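Local coordinates for protein CT253 (Chlamydia trachomatis serovar L2, PDB 6UXC) that is of unknown function but is probably made as a lipoprotein with a signal peptide, in a family with no assigned role, at residues 37-48 against 151-161. Numbering follows the deposited sequence.
Sequences LPWNLQAEFSEE and YHRYGWRSKNF
W39, W156 and F161 meet in an aromatic cluster that joins the N-terminal end of helix 41-55 to the loop between strand 131-143 and helix 165-184. The tight part is centred on W39. W156 CB sits over one face of the W39 indole, 3.6 Å from the five-membered ring centroid, while L37 CD1 lies against the opposite face. F161 approaches the six-membered ring obliquely, its CE1 3.6 Å from W39 CH2, with the planes 80° apart. W39 NE1 donates to E44 OE1 (2.8 Å) from above the carboxylate plane, which ties the indole to the first turn of the helix; E44 OE2 turns to H170 of helix 165-184. The E44 chain, with CG anti to the backbone N (chi1 171°) and extended beyond it, lays CG across the W156 indole, almost on the normal of its five-membered ring and 3.6 Å from the centroid. An almost straight bond from W156 NE1 to E48 OE2 (2.9 Å, 171°) lies in the indole plane and should fix the ring's rotation; R52 pairs with E48 OE1.

The solvent side is more open: P38 CD lies over the exposed H152 imidazole, 3.8 Å from its centroid. Across this margin R157, its CG over the other W156 face, forms a bidentate salt bridge with E47, whose OE1 also pairs with R51: NH1 to OE1 and NH2 to OE2, 2.7 Å each, on the syn sides but somewhat out of the carboxylate plane.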
loop_
_atom_site.group_PDB
_atom_site.type_symbol
_atom_site.label_atom_id
_atom_site.label_comp_id
_atom_site.label_asym_id
_atom_site.label_seq_id
_atom_site.Cartn_x
_atom_site.Cartn_y
_atom_site.Cartn_z
ATOM N N LEU A 37 -1.186 -17.656 -8.000
ATOM C CA LEU A 37 -0.509 -16.578 -8.695
ATOM C C LEU A 37 0.983 -16.826 -8.741
ATOM O O LEU A 37 1.580 -17.238 -7.745
ATOM C CB LEU A 37 -0.753 -15.244 -8.000
ATOM C CG LEU A 37 -1.977 -14.455 -8.425
ATOM C CD1 LEU A 37 -1.828 -13.070 -7.868
ATOM C CD2 LEU A 37 -2.151 -14.430 -9.950
ATOM N N PRO A 38 1.620 -16.562 -9.892
ATOM C CA PRO A 38 3.070 -16.715 -9.985
ATOM C C PRO A 38 3.864 -15.578 -9.364
ATOM O O PRO A 38 5.077 -15.504 -9.576
ATOM C CB PRO A 38 3.301 -16.784 -11.503
ATOM C CG PRO A 38 2.216 -15.969 -12.073
ATOM C CD PRO A 38 1.016 -16.198 -11.183
ATOM N N TRP A 39 3.226 -14.689 -8.605
ATOM C CA TRP A 39 3.957 -13.677 -7.871
ATOM C C TRP A 39 3.253 -13.452 -6.546
ATOM O O TRP A 39 2.118 -13.877 -6.338
ATOM C CB TRP A 39 4.097 -12.358 -8.668
ATOM C CG TRP A 39 2.831 -11.517 -8.745
ATOM C CD1 TRP A 39 2.447 -10.506 -7.904
ATOM C CD2 TRP A 39 1.789 -11.630 -9.727
ATOM N NE1 TRP A 39 1.218 -9.996 -8.301
ATOM C CE2 TRP A 39 0.807 -10.658 -9.420
ATOM C CE3 TRP A 39 1.596 -12.446 -10.835
ATOM C CZ2 TRP A 39 -0.362 -10.499 -10.182
ATOM C CZ3 TRP A 39 0.440 -12.282 -11.589
ATOM C CH2 TRP A 39 -0.520 -11.309 -11.250
ATOM N N ASN A 40 3.939 -12.751 -5.655
ATOM C CA ASN A 40 3.436 -12.448 -4.326
ATOM C C ASN A 40 2.694 -11.112 -4.343
ATOM O O ASN A 40 3.276 -10.083 -4.684
ATOM C CB ASN A 40 4.615 -12.398 -3.354
ATOM C CG ASN A 40 4.196 -12.067 -1.960
ATOM O OD1 ASN A 40 4.405 -10.955 -1.484
ATOM N ND2 ASN A 40 3.596 -13.039 -1.282
ATOM N N LEU A 41 1.408 -11.138 -3.987
ATOM C CA LEU A 41 0.604 -9.918 -4.049
ATOM C C LEU A 41 1.178 -8.825 -3.154
ATOM O O LEU A 41 1.276 -7.658 -3.567
ATOM C CB LEU A 41 -0.827 -10.248 -3.651
ATOM C CG LEU A 41 -1.945 -9.375 -4.175
ATOM C CD1 LEU A 41 -2.055 -9.373 -5.732
ATOM C CD2 LEU A 41 -3.223 -9.877 -3.553
ATOM N N GLN A 42 1.567 -9.172 -1.923
ATOM C CA GLN A 42 2.202 -8.190 -1.040
ATOM C C GLN A 42 3.412 -7.546 -1.695
ATOM O O GLN A 42 3.624 -6.327 -1.577
ATOM C CB GLN A 42 2.650 -8.838 0.274
ATOM C CG GLN A 42 1.574 -9.001 1.284
ATOM N N ALA A 43 4.211 -8.338 -2.409
ATOM C CA ALA A 43 5.402 -7.773 -3.017
ATOM C C ALA A 43 5.044 -6.821 -4.149
ATOM O O ALA A 43 5.657 -5.755 -4.291
ATOM C CB ALA A 43 6.323 -8.880 -3.516
ATOM N N GLU A 44 4.057 -7.190 -4.979
ATOM C CA GLU A 44 3.587 -6.282 -6.014
ATOM C C GLU A 44 3.105 -4.981 -5.395
ATOM O O GLU A 44 3.456 -3.884 -5.856
ATOM C CB GLU A 44 2.458 -6.921 -6.824
ATOM C CG GLU A 44 1.776 -5.904 -7.803
ATOM C CD GLU A 44 0.429 -6.361 -8.335
ATOM O OE1 GLU A 44 -0.036 -7.489 -7.990
ATOM O OE2 GLU A 44 -0.167 -5.532 -9.086
ATOM N N PHE A 45 2.221 -5.087 -4.407
ATOM C CA PHE A 45 1.654 -3.864 -3.846
ATOM C C PHE A 45 2.745 -2.997 -3.225
ATOM O O PHE A 45 2.715 -1.772 -3.354
ATOM C CB PHE A 45 0.581 -4.187 -2.809
ATOM C CG PHE A 45 -0.797 -4.476 -3.404
ATOM C CD1 PHE A 45 -0.950 -5.375 -4.450
ATOM C CD2 PHE A 45 -1.910 -3.846 -2.899
ATOM C CE1 PHE A 45 -2.234 -5.640 -4.977
ATOM C CE2 PHE A 45 -3.183 -4.082 -3.418
ATOM C CZ PHE A 45 -3.338 -5.014 -4.449
ATOM N N SER A 46 3.690 -3.602 -2.507
ATOM C CA SER A 46 4.759 -2.800 -1.913
ATOM C C SER A 46 5.545 -2.049 -2.972
ATOM O O SER A 46 5.841 -0.854 -2.822
ATOM C CB SER A 46 5.702 -3.690 -1.112
ATOM O OG SER A 46 5.066 -4.239 0.023
ATOM N N GLU A 47 5.929 -2.745 -4.035
ATOM C CA GLU A 47 6.745 -2.112 -5.056
ATOM C C GLU A 47 5.963 -1.032 -5.791
ATOM O O GLU A 47 6.483 0.060 -6.050
ATOM C CB GLU A 47 7.256 -3.144 -6.049
ATOM C CG GLU A 47 8.085 -2.454 -7.127
ATOM C CD GLU A 47 8.813 -3.418 -8.025
ATOM O OE1 GLU A 47 8.882 -3.152 -9.237
ATOM O OE2 GLU A 47 9.296 -4.447 -7.517
ATOM N N GLU A 48 4.712 -1.328 -6.159
ATOM C CA GLU A 48 3.958 -0.389 -6.974
ATOM C C GLU A 48 3.595 0.865 -6.185
ATOM O O GLU A 48 3.614 1.973 -6.736
ATOM C CB GLU A 48 2.706 -1.073 -7.529
ATOM C CG GLU A 48 2.996 -2.154 -8.588
ATOM C CD GLU A 48 3.565 -1.584 -9.887
ATOM O OE1 GLU A 48 3.302 -0.397 -10.199
ATOM O OE2 GLU A 48 4.274 -2.317 -10.604
ATOM N N TYR A 151 -2.896 -15.137 -15.812
ATOM C CA TYR A 151 -1.916 -14.396 -15.020
ATOM C C TYR A 151 -0.551 -15.058 -15.010
ATOM O O TYR A 151 0.360 -14.558 -14.337
ATOM C CB TYR A 151 -2.454 -14.180 -13.604
ATOM C CG TYR A 151 -3.658 -13.296 -13.699
ATOM C CD1 TYR A 151 -3.516 -11.968 -14.123
ATOM C CD2 TYR A 151 -4.921 -13.782 -13.453
ATOM C CE1 TYR A 151 -4.616 -11.142 -14.272
ATOM C CE2 TYR A 151 -6.032 -12.965 -13.598
ATOM C CZ TYR A 151 -5.869 -11.644 -13.986
ATOM O OH TYR A 151 -6.993 -10.850 -14.162
ATOM N N HIS A 152 -0.377 -16.142 -15.752
ATOM C CA HIS A 152 0.966 -16.630 -16.028
ATOM C C HIS A 152 1.506 -16.081 -17.347
ATOM O O HIS A 152 2.680 -15.694 -17.418
ATOM C CB HIS A 152 0.954 -18.165 -15.969
ATOM C CG HIS A 152 0.572 -18.696 -14.614
ATOM N ND1 HIS A 152 -0.738 -18.791 -14.190
ATOM C CD2 HIS A 152 1.331 -19.120 -13.573
ATOM C CE1 HIS A 152 -0.772 -19.267 -12.959
ATOM N NE2 HIS A 152 0.472 -19.475 -12.561
ATOM N N ARG A 153 0.670 -15.964 -18.380
ATOM C CA ARG A 153 1.105 -15.297 -19.607
ATOM C C ARG A 153 1.208 -13.786 -19.413
ATOM O O ARG A 153 2.122 -13.138 -19.947
ATOM C CB ARG A 153 0.134 -15.622 -20.745
ATOM C CG ARG A 153 0.593 -15.105 -22.101
ATOM N N TYR A 154 0.285 -13.203 -18.656
ATOM C CA TYR A 154 0.162 -11.749 -18.539
ATOM C C TYR A 154 0.138 -11.338 -17.077
ATOM O O TYR A 154 -0.743 -10.609 -16.629
ATOM C CB TYR A 154 -1.104 -11.245 -19.229
ATOM C CG TYR A 154 -1.312 -11.740 -20.643
ATOM C CD1 TYR A 154 -0.448 -11.360 -21.673
ATOM C CD2 TYR A 154 -2.387 -12.545 -20.964
ATOM C CE1 TYR A 154 -0.642 -11.797 -22.963
ATOM C CE2 TYR A 154 -2.590 -12.986 -22.268
ATOM C CZ TYR A 154 -1.716 -12.602 -23.256
ATOM O OH TYR A 154 -1.907 -13.041 -24.543
ATOM N N GLY A 155 1.105 -11.835 -16.309
ATOM C CA GLY A 155 1.189 -11.535 -14.895
ATOM C C GLY A 155 2.000 -10.273 -14.629
ATOM O O GLY A 155 2.555 -9.661 -15.534
ATOM N N TRP A 156 2.019 -9.880 -13.355
ATOM C CA TRP A 156 2.701 -8.652 -12.950
ATOM C C TRP A 156 4.105 -8.598 -13.527
ATOM O O TRP A 156 4.848 -9.584 -13.468
ATOM C CB TRP A 156 2.744 -8.556 -11.424
ATOM C CG TRP A 156 3.451 -7.344 -10.934
ATOM C CD1 TRP A 156 3.207 -6.043 -11.286
ATOM C CD2 TRP A 156 4.515 -7.306 -9.982
ATOM N NE1 TRP A 156 4.067 -5.204 -10.617
ATOM C CE2 TRP A 156 4.876 -5.958 -9.807
ATOM C CE3 TRP A 156 5.193 -8.285 -9.255
ATOM C CZ2 TRP A 156 5.889 -5.559 -8.938
ATOM C CZ3 TRP A 156 6.207 -7.887 -8.397
ATOM C CH2 TRP A 156 6.542 -6.545 -8.247
ATOM N N ARG A 157 4.446 -7.432 -14.084
ATOM C CA ARG A 157 5.714 -7.114 -14.733
ATOM C C ARG A 157 5.648 -7.361 -16.234
ATOM O O ARG A 157 6.210 -6.585 -17.012
ATOM C CB ARG A 157 6.872 -7.902 -14.130
ATOM C CG ARG A 157 7.114 -7.607 -12.656
ATOM C CD ARG A 157 8.592 -7.623 -12.392
ATOM N NE ARG A 157 8.948 -7.608 -10.978
ATOM C CZ ARG A 157 9.253 -6.512 -10.290
ATOM N NH1 ARG A 157 9.234 -5.316 -10.871
ATOM N NH2 ARG A 157 9.579 -6.619 -9.011
ATOM N N SER A 158 4.969 -8.425 -16.659
ATOM C CA SER A 158 4.818 -8.676 -18.088
ATOM C C SER A 158 4.214 -7.445 -18.756
ATOM O O SER A 158 3.588 -6.610 -18.088
ATOM C CB SER A 158 3.952 -9.912 -18.331
ATOM O OG SER A 158 2.591 -9.556 -18.433
ATOM N N LYS A 159 4.411 -7.314 -20.071
ATOM C CA LYS A 159 3.992 -6.104 -20.773
ATOM C C LYS A 159 2.512 -5.821 -20.554
ATOM O O LYS A 159 2.118 -4.688 -20.248
ATOM C CB LYS A 159 4.289 -6.243 -22.267
ATOM N N ASN A 160 1.678 -6.845 -20.687
ATOM C CA ASN A 160 0.244 -6.664 -20.830
ATOM C C ASN A 160 -0.520 -6.847 -19.532
ATOM O O ASN A 160 -1.752 -6.923 -19.565
ATOM C CB ASN A 160 -0.294 -7.631 -21.880
ATOM C CG ASN A 160 0.407 -7.485 -23.199
ATOM O OD1 ASN A 160 0.996 -8.436 -23.709
ATOM N ND2 ASN A 160 0.363 -6.280 -23.758
ATOM N N PHE A 161 0.166 -6.923 -18.388
ATOM C CA PHE A 161 -0.564 -7.084 -17.135
ATOM C C PHE A 161 -1.564 -5.953 -16.950
ATOM O O PHE A 161 -2.687 -6.169 -16.469
ATOM C CB PHE A 161 0.405 -7.135 -15.949
ATOM C CG PHE A 161 -0.273 -7.232 -14.621
ATOM C CD1 PHE A 161 -1.088 -8.319 -14.340
ATOM C CD2 PHE A 161 -0.093 -6.262 -13.638
ATOM C CE1 PHE A 161 -1.732 -8.446 -13.122
ATOM C CE2 PHE A 161 -0.733 -6.387 -12.412
ATOM C CZ PHE A 161 -1.542 -7.475 -12.147
#